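Local atomic coordinates of vacuolar protein sorting-associated protein IST1 (Saccharomyces cerevisiae, PDB entry 3GGY), a protein that regulates recruitment of the ATPase VPS4 to the ESCRT-III complex late in multivesicular body sorting, binding VPS4 and lowering its ATPase activity. Residues Ile105-Arg110 with Asp150-Ile155; Ser111-Ile116 with Glu139-Val144. One frame throughout, in Å; residues are numbered along the deposited sequence.

Contact 1: residues Ile105-Arg110 with Asp150-Ile155; sequences INEAIR and DVPEKI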
ATOM      1  N   ILE A 105       7.484   2.322  16.120  1.00 17.70           N
ATOM      2  CA  ILE A 105       6.077   2.651  16.305  1.00 17.00           C
ATOM      3  C   ILE A 105       5.688   3.967  15.637  1.00 16.88           C
ATOM      4  O   ILE A 105       4.672   4.037  14.943  1.00 15.57           O
ATOM      5  CB  ILE A 105       5.718   2.696  17.806  1.00 18.04           C
ATOM      6  CG1 ILE A 105       5.876   1.294  18.403  1.00 19.54           C
ATOM      7  CG2 ILE A 105       4.293   3.206  18.001  1.00 18.82           C
ATOM      8  CD1 ILE A 105       5.632   1.212  19.900  1.00 21.51           C
ATOM      9  N   ASN A 106       6.495   5.005  15.830  1.00 15.88           N
ATOM     10  CA  ASN A 106       6.202   6.311  15.230  1.00 13.76           C
ATOM     11  C   ASN A 106       5.911   6.173  13.738  1.00 13.97           C
ATOM     12  O   ASN A 106       4.874   6.622  13.239  1.00 13.40           O
ATOM     13  CB  ASN A 106       7.387   7.260  15.428  1.00 13.50           C
ATOM     14  CG  ASN A 106       7.090   8.671  14.953  1.00 12.10           C
ATOM     15  OD1 ASN A 106       6.104   9.278  15.364  1.00 14.63           O
ATOM     16  ND2 ASN A 106       7.950   9.203  14.094  1.00 14.06           N
ATOM     17  N   GLU A 107       6.846   5.542  13.039  1.00 12.23           N
ATOM     18  CA  GLU A 107       6.762   5.309  11.608  1.00 14.09           C
ATOM     19  C   GLU A 107       5.560   4.448  11.222  1.00 13.73           C
ATOM     20  O   GLU A 107       4.846   4.753  10.267  1.00 11.66           O
ATOM     21  CB  GLU A 107       8.052   4.625  11.163  1.00 19.10           C
ATOM     22  CG  GLU A 107       8.160   4.347   9.691  1.00 21.07           C
ATOM     23  CD  GLU A 107       9.456   3.645   9.360  1.00 24.24           C
ATOM     24  OE1 GLU A 107      10.524   4.142   9.784  1.00 27.36           O
ATOM     25  OE2 GLU A 107       9.410   2.605   8.676  1.00 23.46           O
ATOM     26  N   ALA A 108       5.344   3.370  11.967  1.00 12.89           N
ATOM     27  CA  ALA A 108       4.243   2.460  11.680  1.00 13.01           C
ATOM     28  C   ALA A 108       2.854   3.088  11.799  1.00 12.44           C
ATOM     29  O   ALA A 108       2.033   2.953  10.892  1.00 11.59           O
ATOM     30  CB  ALA A 108       4.336   1.234  12.585  1.00 13.51           C
ATOM     31  N   ILE A 109       2.588   3.769  12.909  1.00 11.85           N
ATOM     32  CA  ILE A 109       1.277   4.374  13.112  1.00 11.15           C
ATOM     33  C   ILE A 109       1.021   5.520  12.134  1.00  8.83           C
ATOM     34  O   ILE A 109      -0.084   5.660  11.610  1.00 10.26           O
ATOM     35  CB  ILE A 109       1.111   4.881  14.562  1.00 13.91           C
ATOM     36  CG1 ILE A 109      -0.342   5.282  14.809  1.00 17.36           C
ATOM     37  CG2 ILE A 109       2.051   6.047  14.820  1.00 16.60           C
ATOM     38  CD1 ILE A 109      -1.317   4.107  14.735  1.00 22.22           C
ATOM     39  N   ARG A 110       2.041   6.336  11.876  1.00  9.30           N
ATOM     40  CA  ARG A 110       1.884   7.443  10.940  1.00  9.08           C
ATOM     41  C   ARG A 110       1.593   6.932   9.532  1.00  9.43           C
ATOM     42  O   ARG A 110       0.741   7.477   8.837  1.00  8.64           O
ATOM     43  CB  ARG A 110       3.143   8.310  10.922  1.00  9.37           C
ATOM     44  CG  ARG A 110       3.314   9.144  12.180  1.00  9.22           C
ATOM     45  CD  ARG A 110       4.628   9.900  12.162  1.00  9.09           C
ATOM     46  NE  ARG A 110       4.780  10.667  13.393  1.00 10.14           N
ATOM     47  CZ  ARG A 110       4.251  11.868  13.595  1.00 12.12           C
ATOM     48  NH1 ARG A 110       3.545  12.459  12.642  1.00 10.77           N
ATOM     49  NH2 ARG A 110       4.392  12.461  14.775  1.00 13.49           N
ATOM     50  N   ASP A 150       6.521  13.042   9.242  1.00 10.32           N
ATOM     51  CA  ASP A 150       7.205  11.797   9.579  1.00 10.88           C
ATOM     52  C   ASP A 150       6.703  10.547   8.857  1.00 10.95           C
ATOM     53  O   ASP A 150       6.951   9.426   9.306  1.00 12.98           O
ATOM     54  CB  ASP A 150       7.189  11.574  11.091  1.00 13.51           C
ATOM     55  CG  ASP A 150       8.217  12.424  11.815  1.00 17.35           C
ATOM     56  OD1 ASP A 150       8.891  13.230  11.140  1.00 19.72           O
ATOM     57  OD2 ASP A 150       8.346  12.285  13.053  1.00 16.52           O
ATOM     58  N   VAL A 151       6.003  10.733   7.742  1.00  9.86           N
ATOM     59  CA  VAL A 151       5.544   9.591   6.953  1.00  9.72           C
ATOM     60  C   VAL A 151       6.702   9.255   6.004  1.00 10.27           C
ATOM     61  O   VAL A 151       7.194  10.124   5.279  1.00 12.30           O
ATOM     62  CB  VAL A 151       4.285   9.928   6.118  1.00  9.82           C
ATOM     63  CG1 VAL A 151       3.903   8.727   5.235  1.00  9.19           C
ATOM     64  CG2 VAL A 151       3.123  10.267   7.041  1.00 10.30           C
ATOM     65  N   PRO A 152       7.154   7.990   6.003  1.00 12.64           N
ATOM     66  CA  PRO A 152       8.257   7.525   5.153  1.00 14.52           C
ATOM     67  C   PRO A 152       8.068   7.875   3.685  1.00 16.57           C
ATOM     68  O   PRO A 152       6.970   7.764   3.141  1.00 15.23           O
ATOM     69  CB  PRO A 152       8.255   6.013   5.379  1.00 15.51           C
ATOM     70  CG  PRO A 152       7.729   5.876   6.755  1.00 17.01           C
ATOM     71  CD  PRO A 152       6.604   6.880   6.795  1.00 11.82           C
ATOM     72  N   GLU A 153       9.150   8.295   3.045  1.00 18.13           N
ATOM     73  CA  GLU A 153       9.100   8.648   1.639  1.00 20.60           C
ATOM     74  C   GLU A 153       8.559   7.480   0.809  1.00 19.04           C
ATOM     75  O   GLU A 153       7.800   7.688  -0.132  1.00 19.68           O
ATOM     76  CB  GLU A 153      10.496   9.033   1.149  1.00 24.46           C
ATOM     77  CG  GLU A 153      10.501   9.726  -0.195  1.00 31.31           C
ATOM     78  CD  GLU A 153       9.735  11.030  -0.167  1.00 35.31           C
ATOM     79  OE1 GLU A 153      10.032  11.871   0.707  1.00 39.19           O
ATOM     80  OE2 GLU A 153       8.836  11.217  -1.016  1.00 38.61           O
ATOM     81  N   LYS A 154       8.938   6.258   1.174  1.00 19.40           N
ATOM     82  CA  LYS A 154       8.492   5.066   0.447  1.00 18.78           C
ATOM     83  C   LYS A 154       6.968   4.962   0.440  1.00 18.64           C
ATOM     84  O   LYS A 154       6.362   4.628  -0.579  1.00 18.29           O
ATOM     85  CB  LYS A 154       9.102   3.795   1.059  1.00 22.07           C
ATOM     86  CG  LYS A 154       8.642   3.469   2.473  1.00 25.36           C
ATOM     87  CD  LYS A 154       9.169   2.105   2.911  1.00 28.25           C
ATOM     88  CE  LYS A 154       8.667   1.715   4.298  1.00 27.29           C
ATOM     89  NZ  LYS A 154       9.208   0.380   4.712  1.00 30.32           N
ATOM     90  N   ILE A 155       6.352   5.257   1.580  1.00 15.61           N
ATOM     91  CA  ILE A 155       4.895   5.207   1.695  1.00 12.73           C
ATOM     92  C   ILE A 155       4.250   6.323   0.864  1.00 13.18           C
ATOM     93  O   ILE A 155       3.259   6.109   0.172  1.00 12.18           O
ATOM     94  CB  ILE A 155       4.454   5.344   3.173  1.00 12.01           C
ATOM     95  CG1 ILE A 155       4.880   4.101   3.966  1.00 13.37           C
ATOM     96  CG2 ILE A 155       2.947   5.554   3.255  1.00 11.26           C
ATOM     97  CD1 ILE A 155       4.183   2.811   3.539  1.00 14.25           C
TER
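D150 reaches helix 105-115 between N106 and R110, two residues one turn apart. Its OD2 accepts a hydrogen bond from N106 ND2 at 3.3 Å, nearly straight at 158°. The donor comes on the anti side of the carboxylate, tilted out of its plane, and the amide and carboxylate planes stand at right angles. R110 meets the same aspartate differently. Its extended aliphatic chain brings CD to 3.2 Å from D150 CB, while OD2 lies over one guanidinium face, 3.9 Å from NE. That salt bridge is long and purely electrostatic, because no N-H points at the oxygen. The NE hydrogen goes instead to N106 OD1 (2.8 Å, 169°), which lies in the guanidinium plane. Chi1 of -174° swings the N106 amide alongside R110, and the turn about its last bond gives OD1 to the arginine and ND2 to the aspartate; both roles suit a carboxamide. The far end of R110 is held elsewhere, NH2 forming a salt bridge with E93.

Farther along, P152, the N-cap residue of helix 153-159, lays its ring against the stem of E107, with CG of the proline 3.3 Å from CG of the glutamate. The extended E107 chain carries its carboxylate past the ring to a hydrogen bond with Y76 on helix 50-82; K154 NZ is 4.6 Å from OE2, too far for a salt bridge. Charge and amide thus fix the loop at D150 while a rigid apolar ring seats the next helix start, and the nearby acids probably stabilise the positive charge of R110.

Contact 2: residues Ser111-Ile116 with Glu139-Val144; sequences SLIYAI and EFVNGV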
ATOM      1  N   SER A 111       2.291   5.877   9.117  1.00  9.66           N
ATOM      2  CA  SER A 111       2.083   5.331   7.784  1.00  8.17           C
ATOM      3  C   SER A 111       0.681   4.763   7.596  1.00  8.34           C
ATOM      4  O   SER A 111       0.072   4.934   6.541  1.00  7.83           O
ATOM      5  CB  SER A 111       3.128   4.249   7.483  1.00  8.71           C
ATOM      6  OG  SER A 111       4.435   4.815   7.441  1.00  9.84           O
ATOM      7  N   LEU A 112       0.168   4.087   8.616  1.00  7.08           N
ATOM      8  CA  LEU A 112      -1.164   3.499   8.529  1.00  8.30           C
ATOM      9  C   LEU A 112      -2.247   4.566   8.462  1.00  7.21           C
ATOM     10  O   LEU A 112      -3.218   4.433   7.720  1.00  8.01           O
ATOM     11  CB  LEU A 112      -1.389   2.569   9.718  1.00  9.46           C
ATOM     12  CG  LEU A 112      -0.569   1.283   9.596  1.00  9.34           C
ATOM     13  CD1 LEU A 112      -0.554   0.547  10.932  1.00 10.19           C
ATOM     14  CD2 LEU A 112      -1.158   0.401   8.502  1.00 10.45           C
ATOM     15  N   ILE A 113      -2.075   5.638   9.225  1.00  8.33           N
ATOM     16  CA  ILE A 113      -3.054   6.717   9.208  1.00  8.49           C
ATOM     17  C   ILE A 113      -3.009   7.438   7.859  1.00  8.27           C
ATOM     18  O   ILE A 113      -4.049   7.761   7.280  1.00  8.05           O
ATOM     19  CB  ILE A 113      -2.784   7.703  10.363  1.00  8.69           C
ATOM     20  CG1 ILE A 113      -3.134   7.013  11.686  1.00 10.11           C
ATOM     21  CG2 ILE A 113      -3.601   8.980  10.185  1.00  9.73           C
ATOM     22  CD1 ILE A 113      -2.758   7.812  12.927  1.00 10.80           C
ATOM     23  N   TYR A 114      -1.802   7.677   7.354  1.00  7.05           N
ATOM     24  CA  TYR A 114      -1.634   8.335   6.067  1.00  6.22           C
ATOM     25  C   TYR A 114      -2.251   7.510   4.946  1.00  8.47           C
ATOM     26  O   TYR A 114      -2.786   8.055   3.977  1.00  8.15           O
ATOM     27  CB  TYR A 114      -0.144   8.540   5.761  1.00  8.90           C
ATOM     28  CG  TYR A 114       0.090   9.277   4.467  1.00  6.59           C
ATOM     29  CD1 TYR A 114      -0.052  10.659   4.401  1.00  8.96           C
ATOM     30  CD2 TYR A 114       0.381   8.589   3.290  1.00  7.42           C
ATOM     31  CE1 TYR A 114       0.083  11.343   3.196  1.00  8.71           C
ATOM     32  CE2 TYR A 114       0.520   9.266   2.079  1.00  9.14           C
ATOM     33  CZ  TYR A 114       0.368  10.642   2.041  1.00 10.54           C
ATOM     34  OH  TYR A 114       0.495  11.319   0.850  1.00 11.85           O
ATOM     35  N   ALA A 115      -2.185   6.191   5.093  1.00  7.69           N
ATOM     36  CA  ALA A 115      -2.694   5.276   4.077  1.00  8.52           C
ATOM     37  C   ALA A 115      -4.208   5.177   3.946  1.00  9.00           C
ATOM     38  O   ALA A 115      -4.700   4.726   2.912  1.00  8.76           O
ATOM     39  CB  ALA A 115      -2.118   3.886   4.313  1.00  8.61           C
ATOM     40  N   ILE A 116      -4.944   5.587   4.978  1.00  8.77           N
ATOM     41  CA  ILE A 116      -6.406   5.497   4.957  1.00  9.17           C
ATOM     42  C   ILE A 116      -7.032   5.984   3.654  1.00  9.00           C
ATOM     43  O   ILE A 116      -7.834   5.289   3.025  1.00 10.09           O
ATOM     44  CB  ILE A 116      -7.025   6.291   6.130  1.00 11.54           C
ATOM     45  CG1 ILE A 116      -6.628   5.637   7.454  1.00 10.91           C
ATOM     46  CG2 ILE A 116      -8.553   6.357   5.987  1.00 12.74           C
ATOM     47  CD1 ILE A 116      -6.863   6.522   8.676  1.00 13.16           C
ATOM     48  N   GLU A 139      -4.371  17.037  16.645  1.00 13.35           N
ATOM     49  CA  GLU A 139      -3.249  17.698  15.990  1.00 16.19           C
ATOM     50  C   GLU A 139      -2.323  16.663  15.360  1.00 13.95           C
ATOM     51  O   GLU A 139      -1.842  16.846  14.242  1.00 14.55           O
ATOM     52  CB  GLU A 139      -2.455  18.532  16.997  1.00 19.27           C
ATOM     53  CG  GLU A 139      -3.156  19.792  17.487  1.00 24.32           C
ATOM     54  CD  GLU A 139      -4.562  19.542  18.014  1.00 27.85           C
ATOM     55  OE1 GLU A 139      -4.726  18.754  18.976  1.00 21.58           O
ATOM     56  OE2 GLU A 139      -5.507  20.149  17.462  1.00 30.16           O
ATOM     57  N   PHE A 140      -2.070  15.586  16.094  1.00 13.77           N
ATOM     58  CA  PHE A 140      -1.199  14.521  15.615  1.00 11.67           C
ATOM     59  C   PHE A 140      -1.718  13.928  14.310  1.00 10.57           C
ATOM     60  O   PHE A 140      -0.993  13.865  13.316  1.00  9.28           O
ATOM     61  CB  PHE A 140      -1.085  13.429  16.684  1.00 11.08           C
ATOM     62  CG  PHE A 140      -0.558  12.122  16.165  1.00 11.36           C
ATOM     63  CD1 PHE A 140       0.719  12.036  15.626  1.00 11.53           C
ATOM     64  CD2 PHE A 140      -1.355  10.979  16.199  1.00 11.08           C
ATOM     65  CE1 PHE A 140       1.202  10.829  15.115  1.00 11.73           C
ATOM     66  CE2 PHE A 140      -0.882   9.768  15.692  1.00 11.68           C
ATOM     67  CZ  PHE A 140       0.395   9.694  15.153  1.00 10.85           C
ATOM     68  N   VAL A 141      -2.977  13.501  14.302  1.00 10.98           N
ATOM     69  CA  VAL A 141      -3.539  12.907  13.094  1.00 10.59           C
ATOM     70  C   VAL A 141      -3.631  13.880  11.919  1.00 10.51           C
ATOM     71  O   VAL A 141      -3.411  13.489  10.777  1.00  9.78           O
ATOM     72  CB  VAL A 141      -4.915  12.254  13.374  1.00 10.85           C
ATOM     73  CG1 VAL A 141      -4.752  11.137  14.385  1.00 11.20           C
ATOM     74  CG2 VAL A 141      -5.897  13.272  13.892  1.00 16.33           C
ATOM     75  N   ASN A 142      -3.941  15.149  12.183  1.00 10.67           N
ATOM     76  CA  ASN A 142      -4.016  16.118  11.097  1.00 12.28           C
ATOM     77  C   ASN A 142      -2.630  16.383  10.519  1.00 11.68           C
ATOM     78  O   ASN A 142      -2.479  16.623   9.316  1.00 12.27           O
ATOM     79  CB  ASN A 142      -4.641  17.431  11.579  1.00 14.23           C
ATOM     80  CG  ASN A 142      -6.119  17.292  11.885  1.00 16.19           C
ATOM     81  OD1 ASN A 142      -6.785  16.399  11.368  1.00 18.80           O
ATOM     82  ND2 ASN A 142      -6.642  18.187  12.715  1.00 18.64           N
ATOM     83  N   GLY A 143      -1.615  16.334  11.377  1.00  9.54           N
ATOM     84  CA  GLY A 143      -0.256  16.552  10.912  1.00  9.81           C
ATOM     85  C   GLY A 143       0.129  15.468   9.924  1.00  9.00           C
ATOM     86  O   GLY A 143       0.817  15.721   8.933  1.00 10.04           O
ATOM     87  N   VAL A 144      -0.328  14.251  10.191  1.00  7.65           N
ATOM     88  CA  VAL A 144      -0.035  13.120   9.317  1.00  6.55           C
ATOM     89  C   VAL A 144      -0.773  13.222   7.984  1.00  8.45           C
ATOM     90  O   VAL A 144      -0.173  13.117   6.916  1.00  8.47           O
ATOM     91  CB  VAL A 144      -0.441  11.786   9.982  1.00  6.17           C
ATOM     92  CG1 VAL A 144      -0.321  10.651   8.973  1.00  5.96           C
ATOM     93  CG2 VAL A 144       0.445  11.517  11.189  1.00  7.78           C
TER
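I113 and V144 form the close-packed centre of this contact between helices 105-115 and 138-147. CG2 of I113 lies 3.9 Å from CG1 of V144, the two side chains crossing at about a right angle. The same valine methyl also reaches Y114, standing 3.8 Å from its CB, so one branch fills the angle between two consecutive residues. Beta-branched residues suit this place, since their methyls start close to the backbone and are stiffly held. Having CG1 anti to its carbonyl carbon (chi1 -70°), I113 stretches CD1 toward the preceding turn of the other helix, where it meets F140 CE2 obliquely at 3.9 Å and V141 CG1 at 4.1 Å.

Y114 marks the looser side, for beyond its CB this partly exposed residue meets the other segment mainly through its ring edge. That edge is turned to the backbone of V144, whose O lies near the ring plane, 3.5 Å from CD1. On the far side of helix 138-147, N142 and E139 stay clear of the other segment, as suits exposed polar side chains.

The segment axes approach to 9.6 Å and cross at -66°. Around them, L112 turns to helices 50-82 and 125-135, while Y114 also packs on I155 and C159 of helix 153-159.

From the N terminus, the chain runs through the long helices 8-46 and 50-82 before reaching helix 105-115, which serves both contacts: its first half enters contact 1, its second half contact 2. The chain then passes through helix 125-135 and returns with helix 138-147, closing the inner loop at contact 2. A short connection leads on to 150-155, where contact 1 closes a wider loop that encloses the first. The two centres lie about 9 Å apart, and R110 bridges them, its guanidinium carbon CZ lying 3.6 Å from F140 CE1. Together they gather helices 138-147 and 153-159 around helix 105-115 within this N-terminal, ESCRT-III-like domain.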